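Local coordinates for protein beta-alanyl-CoA:ammonia lyase 2 (Clostridium propionicum, PDB 4MTU) that probably catalyses, as a hot dog fold lyase, the reversible elimination of ammonia from beta-alanyl-CoA, at residues K4-D16 with R28-L40. Numbering follows the deposited sequence. Where two conformers were deposited one is given.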
loop_
_atom_site.group_PDB
_atom_site.type_symbol
_atom_site.label_atom_id
_atom_site.label_comp_id
_atom_site.label_asym_id
_atom_site.label_seq_id
_atom_site.Cartn_x
_atom_site.Cartn_y
_atom_site.Cartn_z
ATOM N N LYS A 4 27.868 8.187 13.815
ATOM C CA LYS A 4 27.608 9.017 12.631
ATOM C C LYS A 4 26.122 9.355 12.595
ATOM O O LYS A 4 25.283 8.646 13.100
ATOM C CB LYS A 4 27.993 8.243 11.343
ATOM C CG LYS A 4 27.105 7.132 10.842
ATOM C CD LYS A 4 27.648 6.329 9.666
ATOM C CE LYS A 4 26.808 5.157 9.202
ATOM N NZ LYS A 4 27.467 4.277 8.143
ATOM N N LYS A 5 25.815 10.430 11.881
ATOM C CA LYS A 5 24.458 10.794 11.530
ATOM C C LYS A 5 23.973 9.836 10.455
ATOM O O LYS A 5 24.673 9.609 9.481
ATOM C CB LYS A 5 24.442 12.255 11.101
ATOM C CG LYS A 5 23.100 12.865 10.791
ATOM C CD LYS A 5 23.217 14.381 10.485
ATOM C CE LYS A 5 23.730 15.238 11.624
ATOM N NZ LYS A 5 23.647 16.749 11.466
ATOM N N VAL A 6 22.772 9.320 10.569
ATOM C CA VAL A 6 22.123 8.509 9.556
ATOM C C VAL A 6 21.186 9.444 8.769
ATOM O O VAL A 6 20.456 10.247 9.317
ATOM C CB VAL A 6 21.356 7.373 10.170
ATOM C CG1 VAL A 6 20.391 6.723 9.203
ATOM C CG2 VAL A 6 22.369 6.334 10.709
ATOM N N VAL A 7 21.244 9.293 7.441
ATOM C CA VAL A 7 20.449 10.111 6.516
ATOM C C VAL A 7 19.649 9.199 5.599
ATOM O O VAL A 7 20.214 8.443 4.827
ATOM C CB VAL A 7 21.343 11.022 5.696
ATOM C CG1 VAL A 7 20.574 11.809 4.634
ATOM C CG2 VAL A 7 22.132 11.984 6.580
ATOM N N HIS A 8 18.333 9.198 5.750
ATOM C CA HIS A 8 17.452 8.594 4.775
ATOM C C HIS A 8 17.073 9.669 3.744
ATOM O O HIS A 8 17.030 10.855 4.070
ATOM C CB HIS A 8 16.226 7.978 5.448
ATOM C CG HIS A 8 16.503 6.749 6.226
ATOM N ND1 HIS A 8 15.505 5.878 6.618
ATOM C CD2 HIS A 8 17.699 6.286 6.700
ATOM C CE1 HIS A 8 16.093 4.902 7.270
ATOM N NE2 HIS A 8 17.420 5.102 7.371
ATOM N N HIS A 9 16.771 9.228 2.540
ATOM C CA HIS A 9 16.481 10.134 1.449
ATOM C C HIS A 9 15.609 9.384 0.488
ATOM O O HIS A 9 15.970 8.294 0.039
ATOM C CB HIS A 9 17.820 10.623 0.865
ATOM C CG HIS A 9 17.742 11.548 -0.328
ATOM N ND1 HIS A 9 18.431 12.722 -0.394
ATOM C CD2 HIS A 9 17.095 11.479 -1.487
ATOM C CE1 HIS A 9 18.177 13.315 -1.612
ATOM N NE2 HIS A 9 17.352 12.534 -2.297
ATOM N N LEU A 10 14.503 10.035 0.055
ATOM C CA LEU A 10 13.571 9.383 -0.850
ATOM C C LEU A 10 12.610 10.463 -1.410
ATOM O O LEU A 10 12.727 11.621 -1.073
ATOM C CB LEU A 10 12.915 8.171 -0.176
ATOM C CG LEU A 10 12.341 8.457 1.214
ATOM C CD1 LEU A 10 11.131 9.351 1.206
ATOM C CD2 LEU A 10 11.889 7.094 1.820
ATOM N N MET A 11 11.689 10.006 -2.243
ATOM C CA MET A 11 10.678 10.869 -2.869
ATOM C C MET A 11 9.317 10.599 -2.270
ATOM O O MET A 11 8.967 9.439 -2.014
ATOM C CB MET A 11 10.632 10.583 -4.390
ATOM C CG MET A 11 9.844 11.608 -5.167
ATOM S SD MET A 11 9.671 11.146 -6.923
ATOM C CE MET A 11 8.254 10.092 -6.828
ATOM N N MET A 12 8.512 11.659 -2.101
ATOM C CA MET A 12 7.089 11.520 -1.887
ATOM C C MET A 12 6.383 11.257 -3.212
ATOM O O MET A 12 6.424 12.124 -4.096
ATOM C CB MET A 12 6.515 12.797 -1.263
ATOM C CG MET A 12 7.096 13.183 0.105
ATOM S SD MET A 12 6.724 12.050 1.440
ATOM C CE MET A 12 8.153 10.942 1.449
ATOM N N SER A 13 5.847 10.078 -3.370
ATOM C CA SER A 13 5.089 9.784 -4.566
ATOM C C SER A 13 3.626 10.064 -4.338
ATOM O O SER A 13 3.194 10.432 -3.236
ATOM C CB SER A 13 5.280 8.331 -5.039
ATOM O OG SER A 13 4.516 7.490 -4.237
ATOM N N ALA A 14 2.814 9.851 -5.385
ATOM C CA ALA A 14 1.361 9.995 -5.226
ATOM C C ALA A 14 0.843 9.056 -4.126
ATOM O O ALA A 14 -0.172 9.370 -3.496
ATOM C CB ALA A 14 0.677 9.714 -6.561
ATOM N N LYS A 15 1.480 7.945 -3.873
ATOM C CA LYS A 15 1.134 6.998 -2.849
ATOM C C LYS A 15 1.312 7.532 -1.433
ATOM O O LYS A 15 0.746 6.990 -0.497
ATOM C CB LYS A 15 1.956 5.709 -3.013
ATOM C CG LYS A 15 1.771 5.059 -4.397
ATOM C CD LYS A 15 2.834 4.000 -4.626
ATOM C CE LYS A 15 2.670 3.284 -5.938
ATOM N NZ LYS A 15 2.985 4.162 -7.047
ATOM N N ASP A 16 2.106 8.591 -1.268
ATOM C CA ASP A 16 2.339 9.225 0.007
ATOM C C ASP A 16 1.300 10.301 0.305
ATOM O O ASP A 16 1.204 10.746 1.457
ATOM C CB ASP A 16 3.743 9.822 0.074
ATOM C CG ASP A 16 4.793 8.706 0.079
ATOM O OD1 ASP A 16 4.807 7.927 1.071
ATOM O OD2 ASP A 16 5.584 8.617 -0.882
ATOM N N ARG A 28 3.874 10.647 8.104
ATOM C CA ARG A 28 4.827 10.039 7.171
ATOM C C ARG A 28 6.262 10.305 7.607
ATOM O O ARG A 28 7.152 9.468 7.415
ATOM C CB ARG A 28 4.571 10.598 5.759
ATOM C CG ARG A 28 5.551 10.123 4.696
ATOM C CD ARG A 28 5.421 8.672 4.411
ATOM N NE ARG A 28 6.402 8.181 3.430
ATOM C CZ ARG A 28 7.615 7.825 3.738
ATOM N NH1 ARG A 28 8.065 7.894 4.987
ATOM N NH2 ARG A 28 8.426 7.358 2.801
ATOM N N ILE A 29 6.508 11.509 8.165
ATOM C CA ILE A 29 7.840 11.821 8.665
ATOM C C ILE A 29 8.177 10.933 9.870
ATOM O O ILE A 29 9.291 10.419 9.990
ATOM C CB ILE A 29 7.911 13.321 9.084
ATOM C CG1 ILE A 29 7.720 14.226 7.863
ATOM C CG2 ILE A 29 9.202 13.578 9.810
ATOM C CD1 ILE A 29 7.567 15.708 8.215
ATOM N N VAL A 30 7.201 10.751 10.779
ATOM C CA VAL A 30 7.406 9.923 11.955
ATOM C C VAL A 30 7.669 8.472 11.542
ATOM O O VAL A 30 8.549 7.843 12.142
ATOM C CB VAL A 30 6.215 10.065 12.904
ATOM C CG1 VAL A 30 6.425 9.202 14.145
ATOM C CG2 VAL A 30 5.984 11.530 13.285
ATOM N N ASN A 31 7.024 7.988 10.522
ATOM C CA ASN A 31 7.303 6.658 10.002
ATOM C C ASN A 31 8.786 6.532 9.633
ATOM O O ASN A 31 9.478 5.586 9.967
ATOM C CB ASN A 31 6.358 6.405 8.831
ATOM C CG ASN A 31 6.584 5.036 8.255
ATOM O OD1 ASN A 31 7.009 4.161 8.942
ATOM N ND2 ASN A 31 6.366 4.829 6.987
ATOM N N GLN A 32 9.275 7.554 8.889
ATOM C CA GLN A 32 10.657 7.503 8.448
ATOM C C GLN A 32 11.634 7.631 9.617
ATOM O O GLN A 32 12.652 6.921 9.634
ATOM C CB GLN A 32 10.964 8.579 7.372
ATOM C CG GLN A 32 12.103 8.143 6.514
ATOM C CD GLN A 32 11.798 6.911 5.715
ATOM O OE1 GLN A 32 10.672 6.764 5.194
ATOM N NE2 GLN A 32 12.730 6.014 5.595
ATOM N N TRP A 33 11.340 8.495 10.576
ATOM C CA TRP A 33 12.221 8.606 11.765
ATOM C C TRP A 33 12.260 7.274 12.525
ATOM O O TRP A 33 13.320 6.956 13.088
ATOM C CB TRP A 33 11.730 9.711 12.647
ATOM C CG TRP A 33 12.018 11.104 12.132
ATOM C CD1 TRP A 33 12.979 11.478 11.246
ATOM C CD2 TRP A 33 11.335 12.297 12.537
ATOM N NE1 TRP A 33 12.949 12.851 11.051
ATOM C CE2 TRP A 33 11.927 13.364 11.852
ATOM C CE3 TRP A 33 10.248 12.534 13.383
ATOM C CZ2 TRP A 33 11.507 14.709 12.021
ATOM C CZ3 TRP A 33 9.824 13.822 13.542
ATOM C CH2 TRP A 33 10.441 14.904 12.859
ATOM N N GLY A 34 11.177 6.507 12.539
ATOM C CA GLY A 34 11.242 5.204 13.166
ATOM C C GLY A 34 12.303 4.322 12.499
ATOM O O GLY A 34 13.057 3.612 13.182
ATOM N N ASP A 35 12.358 4.362 11.166
ATOM C CA ASP A 35 13.340 3.554 10.426
ATOM C C ASP A 35 14.765 4.089 10.589
ATOM O O ASP A 35 15.718 3.320 10.657
ATOM C CB ASP A 35 12.957 3.455 8.977
ATOM C CG ASP A 35 11.704 2.684 8.666
ATOM O OD1 ASP A 35 11.121 2.075 9.627
ATOM O OD2 ASP A 35 11.331 2.677 7.458
ATOM N N VAL A 36 14.923 5.427 10.676
ATOM C CA VAL A 36 16.222 6.021 10.973
ATOM C C VAL A 36 16.703 5.561 12.350
ATOM O O VAL A 36 17.852 5.167 12.544
ATOM C CB VAL A 36 16.144 7.577 10.902
ATOM C CG1 VAL A 36 17.434 8.204 11.374
ATOM C CG2 VAL A 36 15.849 8.023 9.473
ATOM N N GLY A 37 15.806 5.652 13.335
ATOM C CA GLY A 37 16.131 5.201 14.687
ATOM C C GLY A 37 16.529 3.713 14.697
ATOM O O GLY A 37 17.491 3.331 15.385
ATOM N N THR A 38 15.793 2.892 13.967
ATOM C CA THR A 38 16.128 1.472 13.900
ATOM C C THR A 38 17.561 1.319 13.401
ATOM O O THR A 38 18.350 0.537 13.939
ATOM C CB THR A 38 15.149 0.742 12.964
ATOM O OG1 THR A 38 13.815 0.848 13.507
ATOM C CG2 THR A 38 15.505 -0.730 12.847
ATOM N N GLU A 39 17.924 2.040 12.321
ATOM C CA GLU A 39 19.259 1.902 11.747
ATOM C C GLU A 39 20.319 2.276 12.790
ATOM O O GLU A 39 21.356 1.590 12.942
ATOM C CB GLU A 39 19.380 2.774 10.495
ATOM C CG GLU A 39 20.581 2.396 9.655
ATOM C CD GLU A 39 20.708 3.128 8.338
ATOM O OE1 GLU A 39 19.733 3.672 7.829
ATOM O OE2 GLU A 39 21.839 3.096 7.764
ATOM N N LEU A 40 20.110 3.368 13.524
ATOM C CA LEU A 40 21.012 3.772 14.585
ATOM C C LEU A 40 21.186 2.657 15.664
ATOM O O LEU A 40 22.294 2.450 16.140
ATOM C CB LEU A 40 20.539 5.049 15.264
ATOM C CG LEU A 40 20.575 6.330 14.412
ATOM C CD1 LEU A 40 19.780 7.429 15.071
ATOM C CD2 LEU A 40 22.005 6.782 14.215
HETATM O O HOH W 1 7.944 7.513 -0.126
#
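In this hot dog fold helix 27-45 lies against the antiparallel sheet, and H8, on strand 4-11, which is outermost in this chain's sheet and meets the second subunit through the backbone of H9, is the histidine that Q32 and E39 hold against segment 28-40 of the helix. The axes of strand 4-11 and segment 28-40 approach to 8.8 Å, with 142° between their N-to-C directions. H8 is bonded through both ring nitrogens. Q32 NE2 donates to H8 ND1 at 3.0 Å, with the donor 8° out of the ring plane, whereas H8 NE2 donates to E39 OE1 at 2.8 Å, nearly along the C-O axis of the carboxylate. Bonds at the two ring nitrogens fix the ring's rotation. One face is closed by a CH-pi contact, V36 CG2 lying 3.5 Å from the H8 ring centroid. E39 OE1 also accepts from H9 of the second subunit, while Y43 bonds E39 OE2, so this buried carboxylate ties the helix to the subunit interface. V6 CG1 faces V36 CG1, and V6 CG2 packs on L40 CD2 at 3.6 Å; the L40 side chain lies about 12 Å from the bound zinc ion.

From Q32 the polar chain continues to R28, whose NH1 donates to Q32 OE1 in the carbonyl plane, turning the amide so that NE2 faces H8. R28 reaches there with CG anti to the backbone N (chi1 176°) and a bend at chi2. Its guanidinium is covered on one face by M12 CE, while L10 CD2 lies at its edge. A salt bridge joins R28 NE to D16 OD1 at 2.9 Å, the donor standing above the carboxylate plane; a water accepting from R28 NH2 donates to D16 OD2 and M11 O.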